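Local coordinates for protein beta-mannosidase (Trichoderma harzianum, PDB 4CVU) that probably hydrolyses terminal beta-linked mannose residues from the non-reducing ends of oligosaccharides, as a fungal beta-mannosidase of glycoside hydrolase family 2, at residues A[216-221]-A[225-230]; A[257-262]-A[471-476]. One frame throughout, in Å; residues are numbered along the deposited sequence.

Contact 1: residues A[216-221]-A[225-230]; sequences RIVQLS and ELYSLN
Glu225 meets strand 216-221 through its backbone: its O lies 3.9 Å from Leu220 CD2. One water links Ser221 N to Glu225 O, accepting from the amide and donating to the carbonyl. A second lies within hydrogen-bonding range of Ser221 O and Glu225 O, so the two arms of the turn are joined through water, with no direct hydrogen bond across. The Glu225 carboxylate is engaged by the Ala28 amide. Leu226 CB leaves away from strand 216-221, and its side chain packs on Phe260 and Leu340. Tyr227 carries most of the contact. Leu220 CD2 touches Tyr227 CB at 4.0 Å and Val218 CG1 touches the same carbon at 3.8 Å. With CG anti to the backbone N (chi1 172°), the Tyr227 ring lies across Val218, whose CG2 stands 3.9 Å from the ring centroid and only 7° off the normal, a CH-pi contact over the face. Tyr227 OH then sits 3.1 Å from Arg216 NH1 over the guanidinium face, where the angle is too poor for a hydrogen bond. Arg216, bent at chi2 and chi3, gives NH1 to a salt bridge with Asp110. Strand 215-221 runs between strands 29-32 and 103-109 of the N-terminal sheet, whereas strand 227-237 lies at the edge of the immunoglobulin-like beta-sandwich, beside strand 252-261; the tyrosine and its aliphatic neighbours pack one domain against the other.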
loop_
_atom_site.group_PDB
_atom_site.type_symbol
_atom_site.label_atom_id
_atom_site.label_comp_id
_atom_site.label_asym_id
_atom_site.label_seq_id
_atom_site.Cartn_x
_atom_site.Cartn_y
_atom_site.Cartn_z
ATOM N N ARG A 216 9.003 24.117 28.298
ATOM C CA ARG A 216 8.406 25.425 28.496
ATOM C C ARG A 216 9.402 26.480 28.916
ATOM O O ARG A 216 10.529 26.178 29.212
ATOM C CB ARG A 216 7.215 25.343 29.444
ATOM C CG ARG A 216 7.491 25.374 30.916
ATOM C CD ARG A 216 8.058 24.117 31.530
ATOM N NE ARG A 216 7.300 22.908 31.280
ATOM C CZ ARG A 216 7.788 21.700 31.489
ATOM N NH1 ARG A 216 8.992 21.553 31.960
ATOM N NH2 ARG A 216 7.104 20.636 31.165
ATOM N N ILE A 217 8.956 27.728 28.889
ATOM C CA ILE A 217 9.736 28.842 29.409
ATOM C C ILE A 217 9.142 29.301 30.725
ATOM O O ILE A 217 7.936 29.455 30.833
ATOM C CB ILE A 217 9.772 30.041 28.467
ATOM C CG1 ILE A 217 10.240 29.622 27.084
ATOM C CG2 ILE A 217 10.756 31.057 28.976
ATOM C CD1 ILE A 217 10.070 30.683 26.016
ATOM N N VAL A 218 9.994 29.456 31.739
ATOM C CA VAL A 218 9.542 29.862 33.066
ATOM C C VAL A 218 10.172 31.211 33.425
ATOM O O VAL A 218 11.398 31.325 33.438
ATOM C CB VAL A 218 9.939 28.835 34.133
ATOM C CG1 VAL A 218 9.340 29.201 35.491
ATOM C CG2 VAL A 218 9.504 27.443 33.730
ATOM N N GLN A 219 9.326 32.221 33.677
ATOM C CA GLN A 219 9.766 33.515 34.205
ATOM C C GLN A 219 9.432 33.663 35.697
ATOM O O GLN A 219 8.268 33.657 36.099
ATOM C CB GLN A 219 9.212 34.684 33.396
ATOM C CG GLN A 219 10.200 35.135 32.338
ATOM C CD GLN A 219 9.778 36.386 31.600
ATOM O OE1 GLN A 219 8.596 36.724 31.528
ATOM N NE2 GLN A 219 10.760 37.086 31.046
ATOM N N LEU A 220 10.492 33.778 36.499
ATOM C CA LEU A 220 10.392 33.841 37.965
ATOM C C LEU A 220 10.755 35.228 38.479
ATOM O O LEU A 220 11.832 35.731 38.168
ATOM C CB LEU A 220 11.344 32.838 38.612
ATOM C CG LEU A 220 11.197 31.398 38.159
ATOM C CD1 LEU A 220 12.279 30.571 38.840
ATOM C CD2 LEU A 220 9.809 30.858 38.462
ATOM N N SER A 221 9.869 35.819 39.280
ATOM C CA SER A 221 10.106 37.138 39.876
ATOM C C SER A 221 10.712 37.036 41.284
ATOM O O SER A 221 10.433 36.089 42.033
ATOM C CB SER A 221 8.806 37.948 39.889
ATOM O OG SER A 221 7.725 37.174 40.355
ATOM N N GLU A 225 6.964 33.105 43.629
ATOM C CA GLU A 225 6.743 31.672 43.554
ATOM C C GLU A 225 7.980 30.987 42.977
ATOM O O GLU A 225 8.664 31.542 42.135
ATOM C CB GLU A 225 5.536 31.401 42.658
ATOM C CG GLU A 225 4.517 30.435 43.224
ATOM C CD GLU A 225 3.598 29.849 42.151
ATOM O OE1 GLU A 225 3.633 30.306 40.984
ATOM O OE2 GLU A 225 2.836 28.916 42.477
ATOM N N LEU A 226 8.268 29.782 43.435
ATOM C CA LEU A 226 9.299 28.961 42.818
ATOM C C LEU A 226 8.652 28.074 41.711
ATOM O O LEU A 226 7.434 27.993 41.612
ATOM C CB LEU A 226 9.969 28.085 43.870
ATOM C CG LEU A 226 10.517 28.830 45.098
ATOM C CD1 LEU A 226 11.202 27.845 46.030
ATOM C CD2 LEU A 226 11.475 29.929 44.680
ATOM N N TYR A 227 9.487 27.433 40.902
ATOM C CA TYR A 227 9.023 26.479 39.880
ATOM C C TYR A 227 9.484 25.051 40.200
ATOM O O TYR A 227 10.648 24.828 40.482
ATOM C CB TYR A 227 9.530 26.878 38.497
ATOM C CG TYR A 227 9.228 25.802 37.475
ATOM C CD1 TYR A 227 7.949 25.643 36.968
ATOM C CD2 TYR A 227 10.210 24.910 37.077
ATOM C CE1 TYR A 227 7.652 24.631 36.059
ATOM C CE2 TYR A 227 9.925 23.890 36.187
ATOM C CZ TYR A 227 8.653 23.761 35.666
ATOM O OH TYR A 227 8.392 22.740 34.761
ATOM N N SER A 228 8.574 24.093 40.123
ATOM C CA SER A 228 8.889 22.703 40.463
ATOM C C SER A 228 9.498 21.957 39.265
ATOM O O SER A 228 8.872 21.851 38.217
ATOM C CB SER A 228 7.625 21.977 40.912
ATOM O OG SER A 228 7.902 20.614 41.115
ATOM N N LEU A 229 10.713 21.443 39.431
ATOM C CA LEU A 229 11.366 20.646 38.389
ATOM C C LEU A 229 11.007 19.169 38.450
ATOM O O LEU A 229 10.703 18.556 37.426
ATOM C CB LEU A 229 12.892 20.760 38.506
ATOM C CG LEU A 229 13.488 22.066 37.998
ATOM C CD1 LEU A 229 14.871 22.277 38.574
ATOM C CD2 LEU A 229 13.510 22.106 36.474
ATOM N N ASN A 230 11.064 18.606 39.650
ATOM C CA ASN A 230 11.011 17.155 39.861
ATOM C C ASN A 230 10.810 16.888 41.376
ATOM O O ASN A 230 11.295 17.650 42.217
ATOM C CB ASN A 230 12.323 16.508 39.389
ATOM C CG ASN A 230 12.250 14.993 39.325
ATOM O OD1 ASN A 230 11.169 14.424 39.268
ATOM N ND2 ASN A 230 13.411 14.333 39.291
HETATM O O HOH W 1 10.826 33.161 42.227
HETATM O O HOH W 2 8.057 33.419 40.355
#

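Contact 2: residues A[257-262]-A[471-476]; sequences SLDFLG and NVRRLN. With MAN (alpha-D-mannopyranose), chain E; NAG (2-acetamido-2-deoxy-beta-D-glucopyranose), chain B.
Arg473 and Asp259 form a salt bridge in which NE donates to OD2 over 3.0 Å, nearly in the guanidinium plane and onto the syn lone pair of that oxygen. NH2 adds a weak bond to OD1, bent to 133°; the two flat groups are twisted 37° apart, so this is a lopsided two-point grip. The other hydrogen of Arg473 NH2 goes almost straight (177°) to Ser257 OG at 2.9 Å, also in plane; the serine hydroxyl is further hydrogen-bonded with Thr300 OG1. The bend at chi3 turns the end of the arginine so that its NE and NH2 edge faces the strand. Arg473 NH1 reaches O6 of an N-acetylglucosamine at 3.0 Å and also bonds Asn528 OD1. The C6-O6 arm of a mannose lies over one guanidinium face, C6 3.6 Å above the plane of Arg473, and the mannose O6 donates to Asp259 OD1 over 2.7 Å; Thr298 OG1 is hydrogen-bonded both to Asp259 OD1 and to the mannose. Outside this polar cluster, Arg473 packs on Asn230 and Thr298, and Arg474 grips Asn471 OD1 of its own helix through NE and NH2. A leucine in place of Arg473 would probably leave the Asp259 carboxylate without its counter-charge and take from Ser257 OG and the N-acetylglucosamine O6 the N-H groups that reach them. Helix 458-475 thus meets an immunoglobulin-like strand through a buried charge pair, and glycan attached to the protein is built into that join; the neighbouring positive charge probably helps keep the aspartate ionised.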
loop_
_atom_site.group_PDB
_atom_site.type_symbol
_atom_site.label_atom_id
_atom_site.label_comp_id
_atom_site.label_asym_id
_atom_site.label_seq_id
_atom_site.Cartn_x
_atom_site.Cartn_y
_atom_site.Cartn_z
ATOM N N SER A 257 11.210 15.004 48.728
ATOM C CA SER A 257 12.358 15.797 48.326
ATOM C C SER A 257 12.027 16.501 47.001
ATOM O O SER A 257 11.702 15.846 45.982
ATOM C CB SER A 257 13.590 14.893 48.201
ATOM O OG SER A 257 14.751 15.657 47.953
ATOM N N LEU A 258 12.079 17.823 47.010
ATOM C CA LEU A 258 11.610 18.622 45.865
ATOM C C LEU A 258 12.729 19.411 45.184
ATOM O O LEU A 258 13.411 20.197 45.851
ATOM C CB LEU A 258 10.557 19.617 46.336
ATOM C CG LEU A 258 9.115 19.125 46.506
ATOM C CD1 LEU A 258 8.931 18.229 47.717
ATOM C CD2 LEU A 258 8.199 20.353 46.620
ATOM N N ASP A 259 12.888 19.223 43.867
ATOM C CA ASP A 259 13.803 20.021 43.054
ATOM C C ASP A 259 13.050 21.225 42.466
ATOM O O ASP A 259 11.873 21.113 42.151
ATOM C CB ASP A 259 14.412 19.175 41.926
ATOM C CG ASP A 259 15.152 17.948 42.453
ATOM O OD1 ASP A 259 15.798 18.073 43.502
ATOM O OD2 ASP A 259 15.068 16.853 41.832
ATOM N N PHE A 260 13.730 22.367 42.325
ATOM C CA PHE A 260 13.067 23.617 41.909
ATOM C C PHE A 260 14.021 24.646 41.272
ATOM O O PHE A 260 15.236 24.497 41.320
ATOM C CB PHE A 260 12.341 24.243 43.115
ATOM C CG PHE A 260 13.260 24.567 44.286
ATOM C CD1 PHE A 260 13.942 25.774 44.348
ATOM C CD2 PHE A 260 13.467 23.643 45.302
ATOM C CE1 PHE A 260 14.816 26.056 45.411
ATOM C CE2 PHE A 260 14.334 23.914 46.354
ATOM C CZ PHE A 260 15.013 25.117 46.415
ATOM N N LEU A 261 13.441 25.655 40.635
ATOM C CA LEU A 261 14.121 26.906 40.312
ATOM C C LEU A 261 13.337 28.059 41.023
ATOM O O LEU A 261 12.158 27.902 41.239
ATOM C CB LEU A 261 14.113 27.121 38.791
ATOM C CG LEU A 261 14.600 25.993 37.872
ATOM C CD1 LEU A 261 14.093 26.179 36.447
ATOM C CD2 LEU A 261 16.115 25.848 37.867
ATOM N N GLY A 262 13.918 29.182 41.458
ATOM C CA GLY A 262 15.322 29.428 41.728
ATOM C C GLY A 262 15.626 29.585 43.237
ATOM O O GLY A 262 16.241 28.697 43.839
ATOM N N ASN A 471 15.687 10.281 36.678
ATOM C CA ASN A 471 14.617 9.295 36.474
ATOM C C ASN A 471 14.250 8.483 37.726
ATOM O O ASN A 471 13.058 8.262 37.963
ATOM C CB ASN A 471 14.950 8.411 35.306
ATOM C CG ASN A 471 14.838 9.152 33.997
ATOM O OD1 ASN A 471 13.740 9.495 33.556
ATOM N ND2 ASN A 471 15.987 9.420 33.368
ATOM N N VAL A 472 15.239 8.070 38.530
ATOM C CA VAL A 472 14.958 7.404 39.826
ATOM C C VAL A 472 14.107 8.302 40.734
ATOM O O VAL A 472 13.106 7.843 41.320
ATOM C CB VAL A 472 16.238 6.959 40.560
ATOM C CG1 VAL A 472 15.956 6.697 42.034
ATOM C CG2 VAL A 472 16.823 5.698 39.934
ATOM N N ARG A 473 14.489 9.577 40.841
ATOM C CA ARG A 473 13.708 10.561 41.629
ATOM C C ARG A 473 12.315 10.795 41.051
ATOM O O ARG A 473 11.325 10.818 41.804
ATOM C CB ARG A 473 14.446 11.911 41.762
ATOM C CG ARG A 473 15.673 11.873 42.655
ATOM C CD ARG A 473 16.474 13.177 42.587
ATOM N NE ARG A 473 15.820 14.321 43.253
ATOM C CZ ARG A 473 15.673 14.436 44.576
ATOM N NH1 ARG A 473 16.096 13.470 45.401
ATOM N NH2 ARG A 473 15.093 15.516 45.090
ATOM N N ARG A 474 12.252 10.959 39.727
ATOM C CA ARG A 474 10.979 11.203 39.017
ATOM C C ARG A 474 9.956 10.087 39.239
ATOM O O ARG A 474 8.789 10.364 39.485
ATOM C CB ARG A 474 11.228 11.413 37.509
ATOM C CG ARG A 474 9.970 11.656 36.661
ATOM C CD ARG A 474 10.286 11.980 35.189
ATOM N NE ARG A 474 10.922 10.865 34.505
ATOM C CZ ARG A 474 10.268 9.851 33.924
ATOM N NH1 ARG A 474 8.942 9.818 33.904
ATOM N NH2 ARG A 474 10.945 8.871 33.355
ATOM N N LEU A 475 10.425 8.844 39.161
ATOM C CA LEU A 475 9.542 7.667 39.090
ATOM C C LEU A 475 9.222 7.021 40.427
ATOM O O LEU A 475 8.273 6.245 40.512
ATOM C CB LEU A 475 10.152 6.622 38.157
ATOM C CG LEU A 475 10.135 7.033 36.679
ATOM C CD1 LEU A 475 10.923 6.038 35.829
ATOM C CD2 LEU A 475 8.715 7.122 36.163
ATOM N N ASN A 476 9.983 7.386 41.477
ATOM C CA ASN A 476 9.967 6.667 42.750
ATOM C C ASN A 476 8.609 6.591 43.450
ATOM O O ASN A 476 8.344 5.649 44.178
ATOM C CB ASN A 476 10.973 7.276 43.739
ATOM C CG ASN A 476 11.286 6.336 44.863
ATOM O OD1 ASN A 476 11.882 5.284 44.660
ATOM N ND2 ASN A 476 10.840 6.681 46.047
HETATM C C1 MAN E . 22.316 16.453 42.871
HETATM C C2 MAN E . 22.463 17.899 42.450
HETATM C C3 MAN E . 21.792 18.793 43.484
HETATM C C4 MAN E . 20.364 18.305 43.795
HETATM C C5 MAN E . 20.288 16.801 44.008
HETATM C C6 MAN E . 18.842 16.328 44.116
HETATM O O2 MAN E . 21.822 18.095 41.196
HETATM O O3 MAN E . 21.725 20.109 42.971
HETATM O O4 MAN E . 19.883 18.888 44.991
HETATM O O5 MAN E . 20.937 16.124 42.988
HETATM O O6 MAN E . 18.073 16.675 42.987
HETATM C C1 NAG B . 14.767 11.559 52.024
HETATM C C2 NAG B . 15.815 11.012 52.990
HETATM C C3 NAG B . 17.114 11.772 52.814
HETATM C C4 NAG B . 17.582 11.678 51.349
HETATM C C5 NAG B . 16.443 12.115 50.428
HETATM C C6 NAG B . 16.696 11.919 48.936
HETATM C C7 NAG B . 14.947 10.069 55.077
HETATM C C8 NAG B . 14.420 10.345 56.456
HETATM N N2 NAG B . 15.299 11.121 54.351
HETATM O O3 NAG B . 18.067 11.198 53.673
HETATM O O4 NAG B . 18.692 12.528 51.136
HETATM O O5 NAG B . 15.266 11.406 50.718
HETATM O O6 NAG B . 15.632 12.550 48.241
HETATM O O7 NAG B . 15.038 8.908 54.686
#

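Both contacts involve the immunoglobulin-like beta-sandwich, through its adjacent strands 227-237 and 252-261, which are tied directly by backbone pairs: Tyr227 N to Leu261 O at 2.7 Å and Asp259 N to Asn230 O at 2.8 Å, both probable hydrogen bonds. Contact 1 is short-range and only partly buried, joining the sandwich to the preceding N-terminal sheet by aliphatic and aromatic packing, with water near the turn. Contact 2 spans 208 intervening residues, is fully buried and lies nearer the centre of the chain; its union with helix 458-475 is ionic and carbohydrate-lined. Asn230 also packs on Arg474, so strand 227-237, which meets the N-terminal domain in contact 1, also touches the helix of contact 2.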